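Local coordinates for hemolysin BL lytic component L1 (Bacillus cereus, PDB 7NMQ), which serves as a lytic component of the enterotoxin haemolysin BL, an alpha-helical pore-forming toxin, and probably acts on host-cell membranes, at residues His56-Leu61 / Lys150-Gly155; Glu181-Thr186 / Asn260-Lys265; Lys74-Lys79 / Ile132-Asp137; Met24-Lys29 / Gly215-Val220. One frame throughout, in Å; residues are numbered along the deposited sequence.

Contact 1. Residues His56-Leu61 / Lys150-Gly155; sequences HLNQEL and KNNVGG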
# COMPACT_ATOMS: atom_id res chain seq x y z
N HIS A 56 -9.47 10.28 -23.55
CA HIS A 56 -10.70 9.82 -22.88
C HIS A 56 -10.71 8.30 -22.76
O HIS A 56 -11.12 7.80 -21.70
CB HIS A 56 -11.92 10.26 -23.66
CG HIS A 56 -12.18 11.72 -23.50
ND1 HIS A 56 -12.95 12.41 -24.40
CD2 HIS A 56 -11.81 12.60 -22.54
CE1 HIS A 56 -13.02 13.68 -24.00
NE2 HIS A 56 -12.33 13.84 -22.86
N LEU A 57 -10.23 7.57 -23.76
CA LEU A 57 -10.13 6.10 -23.64
C LEU A 57 -9.11 5.76 -22.54
O LEU A 57 -9.35 4.82 -21.77
CB LEU A 57 -9.66 5.49 -24.97
CG LEU A 57 -10.64 5.65 -26.11
CD1 LEU A 57 -10.08 5.02 -27.38
CD2 LEU A 57 -11.99 5.10 -25.79
N ASN A 58 -8.02 6.48 -22.46
CA ASN A 58 -7.01 6.23 -21.41
C ASN A 58 -7.63 6.49 -20.04
O ASN A 58 -7.35 5.74 -19.08
CB ASN A 58 -5.80 7.13 -21.52
CG ASN A 58 -5.01 6.95 -22.80
OD1 ASN A 58 -5.01 5.89 -23.48
ND2 ASN A 58 -4.28 7.97 -23.10
N GLN A 59 -8.47 7.51 -19.90
CA GLN A 59 -9.05 7.87 -18.59
C GLN A 59 -10.04 6.78 -18.20
O GLN A 59 -10.12 6.42 -17.02
CB GLN A 59 -9.69 9.26 -18.59
CG GLN A 59 -8.68 10.36 -18.78
CD GLN A 59 -9.28 11.74 -18.69
OE1 GLN A 59 -9.91 12.24 -19.62
NE2 GLN A 59 -9.12 12.34 -17.55
N GLU A 60 -10.83 6.28 -19.15
CA GLU A 60 -11.78 5.19 -18.83
C GLU A 60 -10.98 3.96 -18.37
O GLU A 60 -11.40 3.30 -17.41
CB GLU A 60 -12.65 4.90 -20.05
CG GLU A 60 -13.64 6.02 -20.34
CD GLU A 60 -13.95 6.27 -21.79
OE1 GLU A 60 -13.84 5.34 -22.62
OE2 GLU A 60 -14.29 7.41 -22.07
N LEU A 61 -9.85 3.66 -18.99
CA LEU A 61 -9.07 2.49 -18.53
C LEU A 61 -8.42 2.78 -17.18
O LEU A 61 -8.32 1.87 -16.36
CB LEU A 61 -8.02 2.14 -19.58
CG LEU A 61 -7.26 0.85 -19.31
CD1 LEU A 61 -8.19 -0.34 -19.21
CD2 LEU A 61 -6.27 0.66 -20.44
N LYS A 150 0.71 9.36 -20.78
CA LYS A 150 1.82 10.33 -20.84
C LYS A 150 2.06 10.68 -22.30
O LYS A 150 2.28 11.85 -22.60
CB LYS A 150 3.09 9.72 -20.23
CG LYS A 150 4.33 10.58 -20.36
CD LYS A 150 5.50 10.07 -19.50
CE LYS A 150 6.83 10.63 -19.95
NZ LYS A 150 6.87 12.10 -19.71
N ASN A 151 2.10 9.71 -23.20
CA ASN A 151 2.38 10.00 -24.63
C ASN A 151 1.26 10.87 -25.22
O ASN A 151 1.57 11.80 -25.98
CB ASN A 151 2.61 8.71 -25.39
CG ASN A 151 2.97 8.99 -26.82
OD1 ASN A 151 3.96 9.65 -27.07
ND2 ASN A 151 2.10 8.61 -27.73
N ASN A 152 0.01 10.64 -24.88
CA ASN A 152 -1.09 11.41 -25.48
C ASN A 152 -1.08 12.80 -24.87
O ASN A 152 -1.40 13.78 -25.59
CB ASN A 152 -2.42 10.72 -25.27
CG ASN A 152 -2.64 9.51 -26.13
OD1 ASN A 152 -3.19 8.49 -25.70
ND2 ASN A 152 -2.28 9.63 -27.38
N VAL A 153 -0.65 12.95 -23.62
CA VAL A 153 -0.63 14.27 -22.93
C VAL A 153 0.58 15.08 -23.32
O VAL A 153 0.43 16.33 -23.49
CB VAL A 153 -0.74 14.10 -21.41
CG1 VAL A 153 -0.43 15.40 -20.67
CG2 VAL A 153 -2.12 13.55 -21.09
N GLY A 154 1.75 14.47 -23.48
CA GLY A 154 3.00 15.23 -23.61
C GLY A 154 3.99 14.69 -24.61
O GLY A 154 5.08 15.21 -24.66
N GLY A 155 3.62 13.64 -25.34
CA GLY A 155 4.57 12.96 -26.22
C GLY A 155 5.56 12.14 -25.36
O GLY A 155 5.42 12.03 -24.15
O HOH W 1 -3.71 5.69 -26.44
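An asparagine pair, N58 and N152, joins the two long antiparallel helices 45-103 and 107-154 near one end of the helical bundle, a fold related to that of the ClyA-like alpha pore-forming toxins. The backbones stay well apart, with 8.9 Å between N58 CA and N152 CA, and the side chains meet by their amide ends. N58 ND2 donates to N152 OD1 over 2.9 Å, with an N-H...O angle of 151°. The donor lies in the carbonyl plane of N152 and uses a lone pair of OD1, while OD1 is tilted slightly out of the amide plane of N58. The two amide planes are 19° apart, nearly coplanar. In both residues CG is anti to the carbonyl carbon, which carries each amide out into the space between the helices.

N58 is buried and also touches N145, D148 and F149 of helix 107-154. N152 rests in turn on L51, N54 and I55 of helix 45-103, while its backbone is bonded to L162. A water lies on the flank of the pair and could serve both carbonyl oxygens, although its protons have further acceptors to choose from: it sits 3.2 Å from N58 OD1 and 2.9 Å from N152 OD1.

Contact 2. Residues Glu181-Thr186 / Asn260-Lys265; sequences EQLRST and NEISNK. With EDO (1,2-ethanediol), chain G.
L183 and I262 form the centre of an antiparallel helix-helix contact that sets helix 247-272, which follows the beta hairpin 217-230, against helix 173-200 of the bundle. The segment axes approach to 9.9 Å and run at 158° to one another. I262 contributes the largest share: its CG2 lies 3.6 Å from the backbone oxygen L183 O and also touches the CB of L183, while its CD1 reaches on to T186 CG2 at 3.8 Å, the two side chains crossing at about a right angle. At the other end, L183 CD1 packs on K265 CG at 3.9 Å. K265 then bends at chi2 (68°) and its amine leads away, making a long, weak ion pair with E179.

On helix 173-200 itself, Q182 NE2 donates to T186 OG1 one turn on. The CB of R184 points away from segment 260-265, and its NH2 is bonded to T289 of helix 275-325. An ethanediol, probably from the crystallisation liquor, is hydrogen-bonded to Q187 NE2, but its C2 sits only 2.9 Å from R184 NH2, so its exact placement is doubtful. As modelled, its O2 donates to R184 O and accepts from R184 NE, 2.8 Å away at an N-H...O angle of 161°.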
# COMPACT_ATOMS: atom_id res chain seq x y z
N GLU A 181 3.56 19.72 -11.60
CA GLU A 181 4.50 18.57 -11.44
C GLU A 181 5.32 18.78 -10.16
O GLU A 181 5.46 17.82 -9.38
CB GLU A 181 5.42 18.46 -12.65
CG GLU A 181 4.71 17.90 -13.87
CD GLU A 181 5.40 18.07 -15.22
OE1 GLU A 181 6.34 18.91 -15.32
OE2 GLU A 181 4.95 17.43 -16.21
N GLN A 182 5.79 19.99 -9.93
CA GLN A 182 6.56 20.28 -8.70
C GLN A 182 5.69 20.11 -7.45
O GLN A 182 6.16 19.54 -6.46
CB GLN A 182 7.19 21.68 -8.71
CG GLN A 182 8.12 21.92 -7.52
CD GLN A 182 9.24 20.91 -7.39
OE1 GLN A 182 10.20 20.91 -8.15
NE2 GLN A 182 9.14 20.01 -6.42
N LEU A 183 4.48 20.67 -7.45
CA LEU A 183 3.58 20.60 -6.28
C LEU A 183 3.31 19.11 -5.98
O LEU A 183 3.31 18.70 -4.80
CB LEU A 183 2.26 21.31 -6.57
CG LEU A 183 2.34 22.83 -6.54
CD1 LEU A 183 1.04 23.46 -7.04
CD2 LEU A 183 2.70 23.31 -5.16
N ARG A 184 3.02 18.31 -6.99
CA ARG A 184 2.69 16.88 -6.77
C ARG A 184 3.91 16.13 -6.23
O ARG A 184 3.74 15.27 -5.35
CB ARG A 184 2.17 16.27 -8.07
CG ARG A 184 0.75 16.69 -8.42
CD ARG A 184 -0.27 16.31 -7.34
NE ARG A 184 -0.28 14.89 -7.00
CZ ARG A 184 -0.76 13.92 -7.76
NH1 ARG A 184 -1.32 14.21 -8.92
NH2 ARG A 184 -0.66 12.64 -7.36
N SER A 185 5.12 16.41 -6.69
CA SER A 185 6.31 15.66 -6.19
C SER A 185 6.63 16.12 -4.75
O SER A 185 6.97 15.28 -3.90
CB SER A 185 7.48 15.77 -7.13
OG SER A 185 7.82 17.12 -7.39
N THR A 186 6.44 17.40 -4.44
CA THR A 186 6.60 17.89 -3.06
C THR A 186 5.56 17.22 -2.18
O THR A 186 5.87 16.80 -1.06
CB THR A 186 6.56 19.42 -3.00
OG1 THR A 186 7.60 19.89 -3.86
CG2 THR A 186 6.70 20.00 -1.62
N ASN A 260 -1.86 18.98 2.87
CA ASN A 260 -3.20 19.58 2.71
C ASN A 260 -3.08 20.96 2.07
O ASN A 260 -3.97 21.32 1.27
CB ASN A 260 -3.93 19.69 4.05
CG ASN A 260 -4.55 18.38 4.49
OD1 ASN A 260 -4.78 17.47 3.70
ND2 ASN A 260 -4.78 18.28 5.78
N GLU A 261 -2.02 21.69 2.41
CA GLU A 261 -1.70 23.05 1.88
C GLU A 261 -1.59 22.96 0.36
O GLU A 261 -2.15 23.83 -0.35
CB GLU A 261 -0.42 23.59 2.53
CG GLU A 261 0.01 24.95 2.02
CD GLU A 261 1.34 25.50 2.56
OE1 GLU A 261 2.07 24.77 3.30
OE2 GLU A 261 1.65 26.69 2.23
N ILE A 262 -0.94 21.91 -0.14
CA ILE A 262 -0.71 21.70 -1.59
C ILE A 262 -2.05 21.33 -2.24
O ILE A 262 -2.35 21.82 -3.34
CB ILE A 262 0.41 20.71 -1.87
CG1 ILE A 262 1.73 21.36 -1.46
CG2 ILE A 262 0.41 20.26 -3.32
CD1 ILE A 262 2.93 20.43 -1.40
N SER A 263 -2.86 20.48 -1.61
CA SER A 263 -4.21 20.17 -2.15
C SER A 263 -4.99 21.48 -2.30
O SER A 263 -5.64 21.65 -3.33
CB SER A 263 -4.92 19.21 -1.27
OG SER A 263 -4.22 17.98 -1.30
N ASN A 264 -4.91 22.35 -1.32
CA ASN A 264 -5.63 23.65 -1.39
C ASN A 264 -5.09 24.46 -2.57
O ASN A 264 -5.88 24.98 -3.36
CB ASN A 264 -5.47 24.39 -0.06
CG ASN A 264 -6.30 25.62 -0.02
OD1 ASN A 264 -5.94 26.64 -0.61
ND2 ASN A 264 -7.42 25.50 0.67
N LYS A 265 -3.78 24.49 -2.72
CA LYS A 265 -3.15 25.27 -3.80
C LYS A 265 -3.57 24.74 -5.16
O LYS A 265 -3.82 25.54 -6.10
CB LYS A 265 -1.63 25.31 -3.64
CG LYS A 265 -0.87 26.03 -4.76
CD LYS A 265 -1.07 27.51 -4.83
CE LYS A 265 -0.17 28.13 -5.88
NZ LYS A 265 -0.57 29.52 -6.16
C1 EDO G . 1.15 11.76 -3.68
O1 EDO G . 0.53 12.08 -2.47
C2 EDO G . 0.76 12.64 -4.79
O2 EDO G . 1.31 13.95 -4.85

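Contact 3. Residues Lys74-Lys79 / Ile132-Asp137; sequences KPQIQK and IKMLQD
Segments 74-79 and 132-137, facing each other across the helix hairpin 45-103/107-154 of the bundle, bring Q76 CA to 8.5 Å from M134 CA, the first of them kinked at P75, whose nitrogen has no hydrogen to bond to the turn before. Two side-chain pairs fill the gap. Q76 and M134 come from opposite directions and pass alongside each other. M134 starts with CG anti to its backbone nitrogen (chi1 177°) and then folds at both chi2 and chi3, which curls the CE methyl back against the root of the glutamine, 3.7 Å from Q76 CB. The same methyl is 3.5 Å from Q76 OE1. Q76 runs out extended, so that its amide reaches the inner part of the methionine chain: OE1 approaches M134 CB at 3.6 Å, and NE2 lies 3.7 Å from M134 CG.

The second pair is deeper and wholly hydrocarbon. I77 and L135 both leave their helices across the line of the contact, but their ends converge, and I77 CD1 meets L135 CD1 at 3.9 Å with the chains at about a right angle. I77 also packs on W69 of its own helix and on T17 and I21 of helix 10-33, and L135 on I301 and L304 of helix 275-325, so this pair belongs to the bundle interior.

The charged groups of segment 132-137 stay on the outer side: K133 NZ forms a salt bridge at 3.1 Å with D137 OD2, one turn on, which accepts through its syn lone pair. Across the interface the attraction is probably mainly dispersion, with the polar end of Q76 lying against methyl and methylene groups.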
# COMPACT_ATOMS: atom_id res chain seq x y z
N LYS A 74 -6.52 -5.71 -4.22
CA LYS A 74 -6.42 -5.45 -2.77
C LYS A 74 -6.86 -6.69 -1.99
O LYS A 74 -6.18 -7.04 -1.01
CB LYS A 74 -7.18 -4.19 -2.35
CG LYS A 74 -7.10 -3.93 -0.85
CD LYS A 74 -7.58 -2.58 -0.46
CE LYS A 74 -9.02 -2.39 -0.85
NZ LYS A 74 -9.50 -1.11 -0.32
N PRO A 75 -8.03 -7.29 -2.24
CA PRO A 75 -8.43 -8.44 -1.43
C PRO A 75 -7.40 -9.57 -1.44
O PRO A 75 -7.34 -10.27 -0.44
CB PRO A 75 -9.74 -8.94 -2.05
CG PRO A 75 -10.28 -7.72 -2.76
CD PRO A 75 -9.11 -6.87 -3.15
N GLN A 76 -6.64 -9.74 -2.49
CA GLN A 76 -5.58 -10.77 -2.49
C GLN A 76 -4.45 -10.40 -1.54
O GLN A 76 -3.89 -11.32 -0.86
CB GLN A 76 -5.01 -11.03 -3.88
CG GLN A 76 -6.01 -11.65 -4.83
CD GLN A 76 -5.26 -12.37 -5.94
OE1 GLN A 76 -4.05 -12.63 -5.88
NE2 GLN A 76 -6.00 -12.74 -6.94
N ILE A 77 -4.09 -9.14 -1.46
CA ILE A 77 -3.10 -8.69 -0.45
C ILE A 77 -3.70 -8.86 0.94
O ILE A 77 -2.97 -9.30 1.87
CB ILE A 77 -2.63 -7.25 -0.70
CG1 ILE A 77 -1.96 -7.12 -2.06
CG2 ILE A 77 -1.69 -6.80 0.40
CD1 ILE A 77 -1.48 -5.75 -2.37
N GLN A 78 -4.96 -8.49 1.12
CA GLN A 78 -5.62 -8.66 2.44
C GLN A 78 -5.62 -10.13 2.85
O GLN A 78 -5.49 -10.39 4.08
CB GLN A 78 -7.04 -8.12 2.38
CG GLN A 78 -7.03 -6.61 2.26
CD GLN A 78 -8.39 -6.03 1.96
OE1 GLN A 78 -9.21 -6.68 1.33
NE2 GLN A 78 -8.59 -4.79 2.35
N LYS A 79 -5.79 -11.07 1.92
CA LYS A 79 -5.78 -12.53 2.26
C LYS A 79 -4.38 -12.87 2.78
O LYS A 79 -4.30 -13.80 3.62
CB LYS A 79 -6.17 -13.38 1.06
CG LYS A 79 -6.16 -14.88 1.25
CD LYS A 79 -7.15 -15.37 2.21
CE LYS A 79 -7.45 -16.84 2.02
NZ LYS A 79 -6.22 -17.67 2.01
N ILE A 132 1.89 -12.20 -5.71
CA ILE A 132 2.92 -11.44 -6.43
C ILE A 132 2.69 -11.57 -7.94
O ILE A 132 2.88 -10.53 -8.62
CB ILE A 132 4.32 -11.87 -5.97
CG1 ILE A 132 4.55 -11.55 -4.48
CG2 ILE A 132 5.36 -11.28 -6.92
CD1 ILE A 132 5.79 -12.16 -3.91
N LYS A 133 2.34 -12.74 -8.47
CA LYS A 133 2.14 -12.86 -9.94
C LYS A 133 0.97 -11.96 -10.36
O LYS A 133 1.09 -11.27 -11.42
CB LYS A 133 1.93 -14.33 -10.36
CG LYS A 133 1.63 -14.58 -11.84
CD LYS A 133 2.37 -13.72 -12.86
CE LYS A 133 2.21 -14.16 -14.31
NZ LYS A 133 0.81 -14.52 -14.66
N MET A 134 -0.14 -12.01 -9.62
CA MET A 134 -1.31 -11.14 -9.88
C MET A 134 -0.88 -9.67 -9.87
O MET A 134 -1.26 -8.91 -10.80
CB MET A 134 -2.43 -11.46 -8.88
CG MET A 134 -3.66 -10.63 -8.96
SD MET A 134 -3.49 -8.94 -8.31
CE MET A 134 -3.19 -9.31 -6.60
N LEU A 135 -0.04 -9.27 -8.92
CA LEU A 135 0.39 -7.86 -8.86
C LEU A 135 1.32 -7.51 -10.01
O LEU A 135 1.25 -6.34 -10.47
CB LEU A 135 1.05 -7.53 -7.53
CG LEU A 135 0.11 -7.52 -6.35
CD1 LEU A 135 0.92 -7.32 -5.08
CD2 LEU A 135 -0.96 -6.45 -6.49
N GLN A 136 2.17 -8.42 -10.44
CA GLN A 136 3.08 -8.15 -11.56
C GLN A 136 2.24 -7.93 -12.81
O GLN A 136 2.55 -6.96 -13.53
CB GLN A 136 4.10 -9.28 -11.73
CG GLN A 136 5.20 -8.86 -12.70
CD GLN A 136 5.81 -7.54 -12.26
OE1 GLN A 136 5.75 -6.52 -12.95
NE2 GLN A 136 6.44 -7.58 -11.10
N ASP A 137 1.21 -8.76 -13.03
CA ASP A 137 0.30 -8.62 -14.19
C ASP A 137 -0.35 -7.22 -14.12
O ASP A 137 -0.43 -6.50 -15.13
CB ASP A 137 -0.75 -9.72 -14.26
CG ASP A 137 -0.23 -11.12 -14.56
OD1 ASP A 137 0.89 -11.24 -15.11
OD2 ASP A 137 -0.97 -12.07 -14.28

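Contact 4. Residues Met24-Lys29 / Gly215-Val220; sequences MDLYAK and GAVVIV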
# COMPACT_ATOMS: atom_id res chain seq x y z
N MET A 24 -2.34 3.20 -2.28
CA MET A 24 -3.09 2.72 -3.46
C MET A 24 -4.55 3.09 -3.33
O MET A 24 -5.15 3.50 -4.36
CB MET A 24 -3.03 1.21 -3.61
CG MET A 24 -1.70 0.74 -4.01
SD MET A 24 -1.18 1.22 -5.65
CE MET A 24 -2.42 0.49 -6.70
N ASP A 25 -5.13 2.95 -2.14
CA ASP A 25 -6.56 3.30 -1.98
C ASP A 25 -6.77 4.78 -2.34
O ASP A 25 -7.73 5.09 -3.03
CB ASP A 25 -7.05 3.05 -0.56
CG ASP A 25 -7.42 1.60 -0.23
OD1 ASP A 25 -7.51 0.77 -1.16
OD2 ASP A 25 -7.62 1.34 0.97
N LEU A 26 -5.91 5.67 -1.84
CA LEU A 26 -6.02 7.12 -2.11
C LEU A 26 -5.96 7.37 -3.62
O LEU A 26 -6.85 8.03 -4.17
CB LEU A 26 -4.91 7.91 -1.42
CG LEU A 26 -5.08 8.20 0.07
CD1 LEU A 26 -4.66 9.62 0.38
CD2 LEU A 26 -6.51 7.97 0.51
N TYR A 27 -4.92 6.88 -4.26
CA TYR A 27 -4.72 7.13 -5.70
C TYR A 27 -5.90 6.53 -6.45
O TYR A 27 -6.46 7.21 -7.36
CB TYR A 27 -3.44 6.46 -6.20
CG TYR A 27 -2.17 7.13 -5.78
CD1 TYR A 27 -2.08 8.49 -5.58
CD2 TYR A 27 -1.00 6.37 -5.60
CE1 TYR A 27 -0.90 9.09 -5.17
CE2 TYR A 27 0.18 6.97 -5.19
CZ TYR A 27 0.25 8.33 -4.99
OH TYR A 27 1.44 8.89 -4.60
N ALA A 28 -6.35 5.32 -6.14
CA ALA A 28 -7.46 4.71 -6.90
C ALA A 28 -8.71 5.56 -6.74
O ALA A 28 -9.46 5.81 -7.73
CB ALA A 28 -7.68 3.30 -6.42
N LYS A 29 -9.00 5.98 -5.53
CA LYS A 29 -10.25 6.73 -5.29
C LYS A 29 -10.17 8.07 -6.03
O LYS A 29 -11.20 8.59 -6.51
CB LYS A 29 -10.46 6.88 -3.79
CG LYS A 29 -10.92 5.60 -3.14
CD LYS A 29 -10.76 5.60 -1.64
CE LYS A 29 -11.16 4.29 -1.00
NZ LYS A 29 -12.64 4.17 -0.90
N GLY A 215 -9.82 7.42 7.55
CA GLY A 215 -11.13 7.86 8.01
C GLY A 215 -11.38 9.34 7.74
O GLY A 215 -12.54 9.70 7.75
N ALA A 216 -10.33 10.12 7.51
CA ALA A 216 -10.39 11.59 7.38
C ALA A 216 -10.21 12.01 5.92
O ALA A 216 -10.35 13.22 5.66
CB ALA A 216 -9.37 12.24 8.26
N VAL A 217 -9.92 11.11 5.00
CA VAL A 217 -9.70 11.50 3.58
C VAL A 217 -11.00 11.95 2.95
O VAL A 217 -12.03 11.29 3.06
CB VAL A 217 -9.09 10.36 2.75
CG1 VAL A 217 -9.23 10.61 1.27
CG2 VAL A 217 -7.65 10.18 3.15
N VAL A 218 -10.90 13.09 2.26
CA VAL A 218 -11.96 13.54 1.34
C VAL A 218 -11.30 13.78 -0.02
O VAL A 218 -10.13 14.13 -0.05
CB VAL A 218 -12.67 14.80 1.85
CG1 VAL A 218 -13.49 14.48 3.09
CG2 VAL A 218 -11.77 16.00 2.05
N ILE A 219 -12.05 13.57 -1.11
CA ILE A 219 -11.54 13.86 -2.47
C ILE A 219 -12.33 15.07 -2.98
O ILE A 219 -13.57 14.96 -3.04
CB ILE A 219 -11.65 12.62 -3.36
CG1 ILE A 219 -11.07 11.32 -2.75
CG2 ILE A 219 -11.05 12.98 -4.72
CD1 ILE A 219 -9.62 11.23 -2.64
N VAL A 220 -11.66 16.17 -3.32
CA VAL A 220 -12.35 17.40 -3.83
C VAL A 220 -12.10 17.51 -5.33
O VAL A 220 -10.93 17.39 -5.73
CB VAL A 220 -11.94 18.68 -3.08
CG1 VAL A 220 -12.36 19.97 -3.79
CG2 VAL A 220 -12.53 18.66 -1.68
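V217 meets L26 where the first residue of strand 217-222 comes over helix 10-33, with 8.1 Å between V217 CA and L26 CA. The CB of V217 points at the helix and already lies 4.2 Å from L26 CD2. From there the side chain forks. CG1, anti to the backbone nitrogen at chi1 164°, touches L26 CD2 at 3.9 Å. CG2, beside that nitrogen, goes in closest, 3.6 Å from L26 CD2 and 4.1 Å from L26 CD1. Both valine methyls thus rest on L26 CD2 from one side, and the side chains slant across each other. L26 is modelled in two conformers, so the exact fit is less certain than the pairing.

Two residues further along, I219 also turns its side chain to the helix, but more loosely: its CD1 only comes to 4.5 Å from L26 O. The amine of K29 leads away to a cation-pi interaction with F363, which L26 also touches. Segment 215-220 falls within a predicted transmembrane segment, consistent with a hydrophobic element held against the bundle in this form of the toxin.

The strand belongs to a two-stranded antiparallel hairpin: V218 is paired through its backbone with A229, and V220 with T227. One side of it, carrying V217 and I219, lies over helix 10-33, which also packs on helix 45-103 through M24 and A28 and on helix 275-325 through M24.

In the fold
Contacts 1 and 3 join the same two helices, 45-103 and 107-154, with centres 25 Å apart: one is polar and near an end of the bundle, the other largely apolar and nearer its middle. Contact 4 closes a chain loop that encloses both. It meets contact 3 directly, through the salt bridge from K74 NZ to D25 OD1 at 2.9 Å, which ties helix 45-103 to helix 10-33. Contact 4 also touches contact 2, where R184 NH2 packs 4.2 Å from Y27 CE1; their centres are about 15 Å apart. Contact 4 places part of a predicted transmembrane segment against helix 10-33, while contact 2 secures the helix after the hairpin.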